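Uncharacterized protein (Mycolicibacterium smegmatis MC2 155, PDB 6T84) is required for MmpL3-dependent transport of trehalose monomycolate to the mycobacterial cell wall, and for growth and cell elongation. Local coordinates at residues E60-F65 with I74-K79; D87-G92 with A139-N144; E98-L103 with Y113-D118. One frame throughout, in Å; residues are numbered along the deposited sequence. Where two conformers were deposited one is given.

All three contacts pair antiparallel strands of one large sheet. This chain is most of the N-terminal domain, probably its cytoplasmic part; the whole domain is necessary and sufficient for function and for interaction with MmpL3. Interaction 1 is a hairpin and closes before interaction 2 opens. Interaction 2 joins strands distant in sequence, and interaction 3, another hairpin, is nested inside the loop it closes. Centres of interactions 1 and 2 lie about 17 Å apart, those of 2 and 3 about 13 Å, those of 1 and 3 about 23 Å. Arg78 packs on Asn144 between interactions 1 and 2; strands 86-90 and 110-114 are neighbours, so 2 and 3 touch, but 1 and 3 do not.

Interaction 1 (E60-F65 with I74-K79); sequences EAVFIF and IALHRK
Glu60 and His77 make the side-chain hydrogen bond of this hairpin: His77 ND1 donates to Glu60 OE1 over 2.7 Å, at 164° at the hydrogen. The carboxylate oxygen sits at the ring edge, close to the imidazole plane, and the two flat groups are only 16° apart. Glu60 reaches it by a bend at chi2 (-68°), which turns the carboxylate out of the sheet plane, to the side where the His77 ring lies. Its other oxygen, OE2, lies 3.9 Å from Lys79 CB, the two side chains crossing at about a right angle, while the ammonium group stays beyond contact.

Next to this pair the backbones take over. His77 N donates to Ala61 O (2.8 Å), and Phe63 and Ala75 exchange two bonds as an antiparallel hydrogen-bonded pair, Phe63 N to Ala75 O at 2.9 Å and the return bond from Ala75 N to Phe63 O at 2.8 Å.

Val62, Ile64, Ile74 and Leu76 share one face of the sheet. Val62 and Ile74 lie side by side, CG2 against CG2 at 3.7 Å, and Ile74 CG1 packs on Ile64 CG1 at 3.9 Å. Helix 159-175 covers Ile74 through Leu166 and Val169, while Trp148 meets the ring of His77 edge-to-face. The bond to Glu60, nearly in the ring plane, should limit rotation of the imidazole and links the partly exposed ends of the two strands, next to that apolar face.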
# COMPACT_ATOMS: atom_id res chain seq x y z
N GLU A 60 14.90 -1.30 -4.17
CA GLU A 60 13.63 -1.17 -4.85
C GLU A 60 13.02 0.19 -4.51
O GLU A 60 13.01 0.62 -3.34
CB GLU A 60 12.67 -2.28 -4.43
CG GLU A 60 13.12 -3.65 -4.93
CD GLU A 60 13.04 -3.80 -6.43
OE1 GLU A 60 12.36 -3.02 -7.12
OE2 GLU A 60 13.67 -4.76 -6.95
N ALA A 61 12.47 0.87 -5.52
CA ALA A 61 11.87 2.19 -5.29
C ALA A 61 10.72 2.12 -4.28
O ALA A 61 9.89 1.20 -4.29
CB ALA A 61 11.32 2.77 -6.60
N VAL A 62 10.66 3.14 -3.41
CA VAL A 62 9.53 3.33 -2.51
C VAL A 62 9.13 4.80 -2.58
O VAL A 62 9.99 5.69 -2.57
CB VAL A 62 9.84 2.88 -1.06
CG1 VAL A 62 10.91 3.76 -0.40
CG2 VAL A 62 8.55 2.89 -0.19
N PHE A 63 7.84 5.04 -2.69
CA PHE A 63 7.28 6.40 -2.73
C PHE A 63 6.28 6.57 -1.61
O PHE A 63 5.50 5.65 -1.35
CB PHE A 63 6.58 6.66 -4.08
CG PHE A 63 7.50 6.44 -5.32
CD1 PHE A 63 8.89 6.60 -5.26
CD2 PHE A 63 6.97 6.09 -6.51
CE1 PHE A 63 9.74 6.43 -6.38
CE2 PHE A 63 7.78 5.94 -7.64
CZ PHE A 63 9.16 6.10 -7.57
N ILE A 64 6.32 7.69 -0.90
CA ILE A 64 5.41 7.97 0.20
C ILE A 64 4.81 9.33 -0.08
O ILE A 64 5.54 10.28 -0.38
CB ILE A 64 6.17 7.98 1.54
CG1 ILE A 64 6.92 6.63 1.70
CG2 ILE A 64 5.16 8.19 2.70
CD1 ILE A 64 8.41 6.70 1.41
N PHE A 65 3.48 9.44 0.03
CA PHE A 65 2.86 10.71 -0.36
C PHE A 65 1.48 10.80 0.27
O PHE A 65 0.92 9.80 0.74
CB PHE A 65 2.77 10.87 -1.89
CG PHE A 65 2.13 9.72 -2.56
CD1 PHE A 65 0.74 9.66 -2.72
CD2 PHE A 65 2.90 8.64 -2.99
CE1 PHE A 65 0.12 8.53 -3.30
CE2 PHE A 65 2.30 7.53 -3.60
CZ PHE A 65 0.91 7.48 -3.77
N ILE A 74 2.07 4.48 0.88
CA ILE A 74 3.44 4.03 0.66
C ILE A 74 3.37 2.98 -0.44
O ILE A 74 2.61 2.01 -0.32
CB ILE A 74 4.01 3.41 1.96
CG1 ILE A 74 4.03 4.45 3.08
CG2 ILE A 74 5.41 2.81 1.70
CD1 ILE A 74 4.42 3.81 4.48
N ALA A 75 4.11 3.22 -1.54
CA ALA A 75 4.14 2.30 -2.68
C ALA A 75 5.55 1.74 -2.83
O ALA A 75 6.50 2.51 -2.95
CB ALA A 75 3.78 3.00 -3.98
N LEU A 76 5.68 0.41 -2.83
CA LEU A 76 6.97 -0.27 -2.93
C LEU A 76 7.07 -1.06 -4.22
O LEU A 76 6.16 -1.83 -4.56
CB LEU A 76 7.16 -1.21 -1.74
CG LEU A 76 8.43 -2.09 -1.73
CD1 LEU A 76 9.69 -1.22 -1.61
CD2 LEU A 76 8.39 -3.13 -0.53
N HIS A 77 8.15 -0.86 -4.96
CA HIS A 77 8.28 -1.57 -6.24
C HIS A 77 8.53 -3.06 -6.06
O HIS A 77 9.33 -3.48 -5.22
CB HIS A 77 9.42 -0.96 -7.05
CG HIS A 77 9.50 -1.48 -8.44
ND1 HIS A 77 10.46 -2.39 -8.86
CD2 HIS A 77 8.74 -1.20 -9.53
CE1 HIS A 77 10.27 -2.66 -10.14
NE2 HIS A 77 9.24 -1.95 -10.57
N ARG A 78 7.85 -3.88 -6.87
CA ARG A 78 8.00 -5.34 -6.84
C ARG A 78 9.06 -5.79 -7.84
O ARG A 78 9.14 -5.29 -8.98
CB ARG A 78 6.72 -6.03 -7.28
CG ARG A 78 5.50 -5.83 -6.42
CD ARG A 78 4.27 -6.45 -7.13
NE ARG A 78 4.44 -7.89 -7.30
CZ ARG A 78 4.11 -8.76 -6.36
NH1 ARG A 78 3.58 -8.31 -5.23
NH2 ARG A 78 4.30 -10.06 -6.55
N LYS A 79 9.81 -6.81 -7.43
CA LYS A 79 10.88 -7.29 -8.31
C LYS A 79 10.32 -8.02 -9.53
O LYS A 79 10.84 -7.87 -10.64
CB LYS A 79 11.83 -8.18 -7.51
CG LYS A 79 13.06 -8.62 -8.30
CD LYS A 79 13.98 -9.47 -7.45
CE LYS A 79 15.23 -9.84 -8.21
NZ LYS A 79 15.88 -8.61 -8.77

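Interaction 2 (D87-G92 with A139-N144); sequences DLRLKG and AEIMWN
Leu88 and Met142 form an antiparallel hydrogen-bonded pair: Leu88 N donates to Met142 O over 2.7 Å, and Met142 N returns a bond of 2.9 Å to Leu88 O. Strands 87-90 and 141-144 run 176° apart in direction with their axes 4.6 Å from each other. Two residues on, Leu90 N donates to Glu140 O at 3.0 Å. Glu140 and Ile141 both face Ala152 on the next strand, a classic beta bulge, and a water lies within hydrogen-bonding distance of Leu88 O and Ala139 O beside it.

Asp87, Arg89, Ile141 and Trp143 share one face. Arg89 grips Asp87, two residues back on its own strand, in a side-on, two-nitrogen salt bridge: NE bonds OD1 and NH2 bonds OD2, each at 2.8 Å. The bend at chi3 (61°) turns the guanidinium back along the strand toward that carboxylate. Ile141 lies beside it, with CD1 above one guanidinium face and CG2 3.6 Å from Arg89 NH2, while Trp143 CB packs against Asp87 OD2. Arg89 NH1 bonds Lys94 O, so the buried guanidinium has both a carboxylate and a backbone carbonyl as partners. On the other face Leu88 CD2 meets Met142 CE at 3.8 Å.

That second face is covered by helix 159-175, where Phe172 touches both Leu88 and Met142. Strand 110-114 flanks residues 87-90 and strand 148-153 flanks residues 141-144, placing this pair in the sheet interior.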
# COMPACT_ATOMS: atom_id res chain seq x y z
N ASP A 87 -6.12 -7.55 -2.18
CA ASP A 87 -6.45 -6.34 -1.41
C ASP A 87 -6.86 -6.84 -0.03
O ASP A 87 -7.79 -7.65 0.09
CB ASP A 87 -7.60 -5.62 -2.13
CG ASP A 87 -8.03 -4.33 -1.46
OD1 ASP A 87 -8.39 -4.41 -0.27
OD2 ASP A 87 -8.07 -3.27 -2.13
N LEU A 88 -6.15 -6.38 0.97
CA LEU A 88 -6.37 -6.76 2.39
C LEU A 88 -6.74 -5.47 3.11
O LEU A 88 -5.90 -4.57 3.23
CB LEU A 88 -5.04 -7.32 2.91
CG LEU A 88 -4.93 -7.71 4.38
CD1 LEU A 88 -5.88 -8.88 4.66
CD2 LEU A 88 -3.47 -8.07 4.78
N ARG A 89 -7.98 -5.36 3.63
CA ARG A 89 -8.43 -4.09 4.19
C ARG A 89 -9.25 -4.35 5.45
O ARG A 89 -9.79 -5.44 5.65
CB ARG A 89 -9.23 -3.26 3.18
CG ARG A 89 -10.43 -3.95 2.65
CD ARG A 89 -11.25 -3.07 1.69
NE ARG A 89 -10.43 -2.69 0.52
CZ ARG A 89 -10.65 -1.60 -0.21
NH1 ARG A 89 -11.71 -0.83 0.06
NH2 ARG A 89 -9.85 -1.28 -1.24
N LEU A 90 -9.31 -3.34 6.31
CA LEU A 90 -10.07 -3.51 7.56
C LEU A 90 -11.52 -3.86 7.22
O LEU A 90 -12.11 -3.34 6.28
CB LEU A 90 -10.05 -2.19 8.35
CG LEU A 90 -8.69 -1.74 8.81
CD1 LEU A 90 -8.78 -0.42 9.59
CD2 LEU A 90 -8.02 -2.83 9.66
N LYS A 91 -12.13 -4.70 8.06
CA LYS A 91 -13.49 -5.17 7.81
C LYS A 91 -14.53 -4.04 7.77
O LYS A 91 -15.57 -4.18 7.10
CB LYS A 91 -13.85 -6.28 8.81
CG LYS A 91 -13.94 -5.78 10.20
CD LYS A 91 -14.27 -6.96 11.14
CE LYS A 91 -14.57 -6.49 12.57
NZ LYS A 91 -13.34 -6.23 13.37
N GLY A 92 -14.33 -2.95 8.52
CA GLY A 92 -15.39 -1.95 8.45
C GLY A 92 -15.38 -1.05 7.22
O GLY A 92 -16.28 -0.21 7.08
N ALA A 139 -2.66 0.53 9.05
CA ALA A 139 -2.52 -0.00 7.69
C ALA A 139 -3.90 -0.44 7.22
O ALA A 139 -4.27 -1.61 7.24
CB ALA A 139 -1.51 -1.13 7.68
N GLU A 140 -4.71 0.55 6.81
CA GLU A 140 -6.14 0.32 6.60
C GLU A 140 -6.41 -0.49 5.35
O GLU A 140 -7.29 -1.36 5.35
CB GLU A 140 -6.87 1.66 6.51
CG GLU A 140 -6.77 2.51 7.80
CD GLU A 140 -7.88 3.55 7.92
OE1 GLU A 140 -8.17 3.95 9.07
OE2 GLU A 140 -8.48 3.93 6.88
N ILE A 141 -5.73 -0.18 4.26
CA ILE A 141 -5.92 -0.87 2.99
C ILE A 141 -4.52 -1.18 2.48
O ILE A 141 -3.67 -0.29 2.37
CB ILE A 141 -6.69 -0.01 1.97
CG1 ILE A 141 -8.09 0.40 2.46
CG2 ILE A 141 -6.83 -0.77 0.65
CD1 ILE A 141 -8.77 1.40 1.54
N MET A 142 -4.26 -2.45 2.18
CA MET A 142 -3.00 -2.89 1.57
C MET A 142 -3.36 -3.66 0.32
O MET A 142 -4.28 -4.49 0.33
CB MET A 142 -2.23 -3.86 2.50
CG MET A 142 -2.01 -3.27 3.89
SD MET A 142 -0.97 -4.36 4.86
CE MET A 142 -2.12 -4.76 6.14
N TRP A 143 -2.61 -3.43 -0.78
CA TRP A 143 -2.97 -4.11 -2.02
C TRP A 143 -1.77 -4.10 -2.92
O TRP A 143 -0.82 -3.35 -2.71
CB TRP A 143 -4.18 -3.48 -2.72
CG TRP A 143 -3.90 -2.15 -3.44
CD1 TRP A 143 -3.77 -2.00 -4.80
CD2 TRP A 143 -3.76 -0.83 -2.86
NE1 TRP A 143 -3.57 -0.66 -5.10
CE2 TRP A 143 -3.54 0.07 -3.94
CE3 TRP A 143 -3.82 -0.31 -1.55
CZ2 TRP A 143 -3.38 1.44 -3.75
CZ3 TRP A 143 -3.62 1.03 -1.36
CH2 TRP A 143 -3.43 1.90 -2.46
N ASN A 144 -1.80 -4.95 -3.93
CA ASN A 144 -0.80 -4.85 -4.98
C ASN A 144 -1.42 -4.59 -6.33
O ASN A 144 -2.61 -4.85 -6.58
CB ASN A 144 0.07 -6.08 -5.06
CG ASN A 144 -0.70 -7.24 -5.69
OD1 ASN A 144 -1.61 -7.85 -5.05
ND2 ASN A 144 -0.35 -7.57 -6.95
O HOH W 1 -5.40 -3.81 5.88

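Interaction 3 (E98-L103 with Y113-D118)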
# COMPACT_ATOMS: atom_id res chain seq x y z
N GLU A 98 -14.34 -2.26 -7.76
CA GLU A 98 -14.11 -2.84 -9.09
C GLU A 98 -14.89 -4.14 -9.27
O GLU A 98 -15.17 -4.87 -8.31
CB GLU A 98 -12.63 -3.11 -9.33
CG GLU A 98 -11.77 -1.85 -9.44
CD GLU A 98 -11.38 -1.25 -8.09
OE1 GLU A 98 -11.98 -1.61 -7.06
OE2 GLU A 98 -10.46 -0.41 -8.07
N ASN A 99 -15.21 -4.44 -10.53
CA ASN A 99 -16.06 -5.57 -10.89
C ASN A 99 -15.27 -6.83 -11.25
O ASN A 99 -15.88 -7.82 -11.68
CB ASN A 99 -17.03 -5.18 -12.03
CG ASN A 99 -18.00 -4.08 -11.61
OD1 ASN A 99 -18.53 -4.10 -10.50
ND2 ASN A 99 -18.20 -3.10 -12.49
N ASP A 100 -13.95 -6.83 -11.09
CA ASP A 100 -13.12 -7.98 -11.38
C ASP A 100 -12.47 -8.54 -10.12
O ASP A 100 -11.51 -9.30 -10.19
CB ASP A 100 -12.05 -7.66 -12.43
CG ASP A 100 -11.09 -6.60 -11.97
OD1 ASP A 100 -11.41 -5.92 -10.96
OD2 ASP A 100 -10.03 -6.44 -12.63
N ILE A 101 -12.97 -8.15 -8.95
CA ILE A 101 -12.32 -8.51 -7.70
C ILE A 101 -13.39 -8.94 -6.70
O ILE A 101 -14.47 -8.34 -6.64
CB ILE A 101 -11.44 -7.34 -7.18
CG1 ILE A 101 -10.63 -7.80 -5.96
CG2 ILE A 101 -12.28 -6.09 -6.88
CD1 ILE A 101 -9.51 -6.85 -5.55
N TRP A 102 -13.12 -10.01 -5.97
CA TRP A 102 -14.13 -10.66 -5.14
C TRP A 102 -13.60 -10.97 -3.75
O TRP A 102 -12.39 -11.18 -3.54
CB TRP A 102 -14.58 -11.98 -5.77
CG TRP A 102 -15.14 -11.76 -7.09
CD1 TRP A 102 -16.40 -11.34 -7.39
CD2 TRP A 102 -14.46 -11.93 -8.32
NE1 TRP A 102 -16.57 -11.26 -8.75
CE2 TRP A 102 -15.40 -11.63 -9.35
CE3 TRP A 102 -13.19 -12.37 -8.67
CZ2 TRP A 102 -15.06 -11.69 -10.68
CZ3 TRP A 102 -12.86 -12.44 -10.01
CH2 TRP A 102 -13.79 -12.09 -11.00
N LEU A 103 -14.52 -11.07 -2.79
CA LEU A 103 -14.18 -11.47 -1.42
C LEU A 103 -13.70 -12.92 -1.37
O LEU A 103 -14.46 -13.83 -1.74
CB LEU A 103 -15.39 -11.31 -0.52
CG LEU A 103 -15.23 -11.71 0.95
CD1 LEU A 103 -14.23 -10.85 1.70
CD2 LEU A 103 -16.64 -11.69 1.60
N TYR A 113 -9.64 -9.62 -0.53
CA TYR A 113 -10.31 -9.62 -1.82
C TYR A 113 -9.25 -9.94 -2.88
O TYR A 113 -8.07 -9.58 -2.74
CB TYR A 113 -10.93 -8.23 -2.13
CG TYR A 113 -11.90 -7.80 -1.06
CD1 TYR A 113 -11.44 -7.12 0.07
CD2 TYR A 113 -13.24 -8.04 -1.18
CE1 TYR A 113 -12.31 -6.66 1.05
CE2 TYR A 113 -14.12 -7.61 -0.14
CZ TYR A 113 -13.63 -6.95 0.95
OH TYR A 113 -14.45 -6.56 1.99
N SER A 114 -9.66 -10.58 -3.97
CA SER A 114 -8.68 -10.81 -5.03
C SER A 114 -9.35 -10.96 -6.38
O SER A 114 -10.52 -11.34 -6.48
CB SER A 114 -7.87 -12.07 -4.75
OG SER A 114 -6.83 -12.25 -5.71
N THR A 115 -8.56 -10.68 -7.41
CA THR A 115 -8.96 -10.95 -8.79
C THR A 115 -8.80 -12.43 -9.15
O THR A 115 -9.29 -12.84 -10.21
CB THR A 115 -8.10 -10.11 -9.76
OG1 THR A 115 -6.72 -10.44 -9.55
CG2 THR A 115 -8.32 -8.65 -9.56
N ASN A 116 -8.15 -13.25 -8.31
CA ASN A 116 -7.95 -14.67 -8.64
C ASN A 116 -8.02 -15.39 -7.29
O ASN A 116 -7.04 -15.40 -6.56
CB ASN A 116 -6.59 -14.85 -9.33
CG ASN A 116 -6.27 -16.33 -9.73
OD1 ASN A 116 -6.67 -17.30 -9.05
ND2 ASN A 116 -5.53 -16.50 -10.84
N LEU A 117 -9.18 -15.94 -6.98
CA LEU A 117 -9.38 -16.47 -5.63
C LEU A 117 -8.44 -17.64 -5.36
O LEU A 117 -7.96 -17.81 -4.23
CB LEU A 117 -10.84 -16.88 -5.43
CG LEU A 117 -11.84 -15.71 -5.46
CD1 LEU A 117 -13.28 -16.24 -5.19
CD2 LEU A 117 -11.45 -14.58 -4.51
N ASP A 118 -8.21 -18.48 -6.38
CA ASP A 118 -7.31 -19.62 -6.20
C ASP A 118 -5.89 -19.18 -5.89
O ASP A 118 -5.25 -19.71 -4.98
CB ASP A 118 -7.34 -20.49 -7.46
CG ASP A 118 -8.58 -21.36 -7.54
OD1 ASP A 118 -9.22 -21.57 -6.48
OD2 ASP A 118 -8.92 -21.83 -8.65
O HOH W 2 -10.71 -10.99 -12.23
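Leu103 lays its side chain over the ring of Tyr113, and its atoms meet that ring from CB outward. CB already touches the ring rim, 3.9 Å from Tyr113 CE2. With CG opposite the backbone N (chi1 179°), CD1 is carried over the face of the phenol, 4.2 Å from the centroid and 28° off the normal, a CH-pi contact. CD1 comes nearest to Tyr113 CE2, at 3.7 Å, and next to CZ. Two residues earlier, Ile101 CG1 meets Tyr113 CB at 3.9 Å and also packs against the backbone of Ser114.

Trp102 and Ser114, with side chains on the other face of the sheet from Leu103 and Tyr113, form an antiparallel hydrogen-bonded pair. Ser114 N donates to Trp102 O at 2.8 Å, and Trp102 N to Ser114 O at 3.0 Å; the latter donor sits well above the carbonyl plane, off the lone pairs. The Trp102 indole brings the edge of its benzene ring to Thr115 O, with CZ3 3.6 Å away, and Leu117 CD2 lies near Trp102 O. A water donates to both Asp100 O and Thr115 O, bridging the two segments where one strand begins and the other ends. Thr115 CG2 rests against Asp100 O, while the Asp100 carboxylate makes a salt bridge with Arg38.

Beyond strand 110-114 the chain turns straight into helix 117-123. Ser114 OG accepts from Asn116 N in an ST turn and also bonds Val85 O; Asn116 is the N-cap, its OD1 receiving Ala119 N. Together these features make a beta hairpin at the edge of the antiparallel sheet, strand 102-107 being outermost, whose second strand leads through an ST turn into a capped helix.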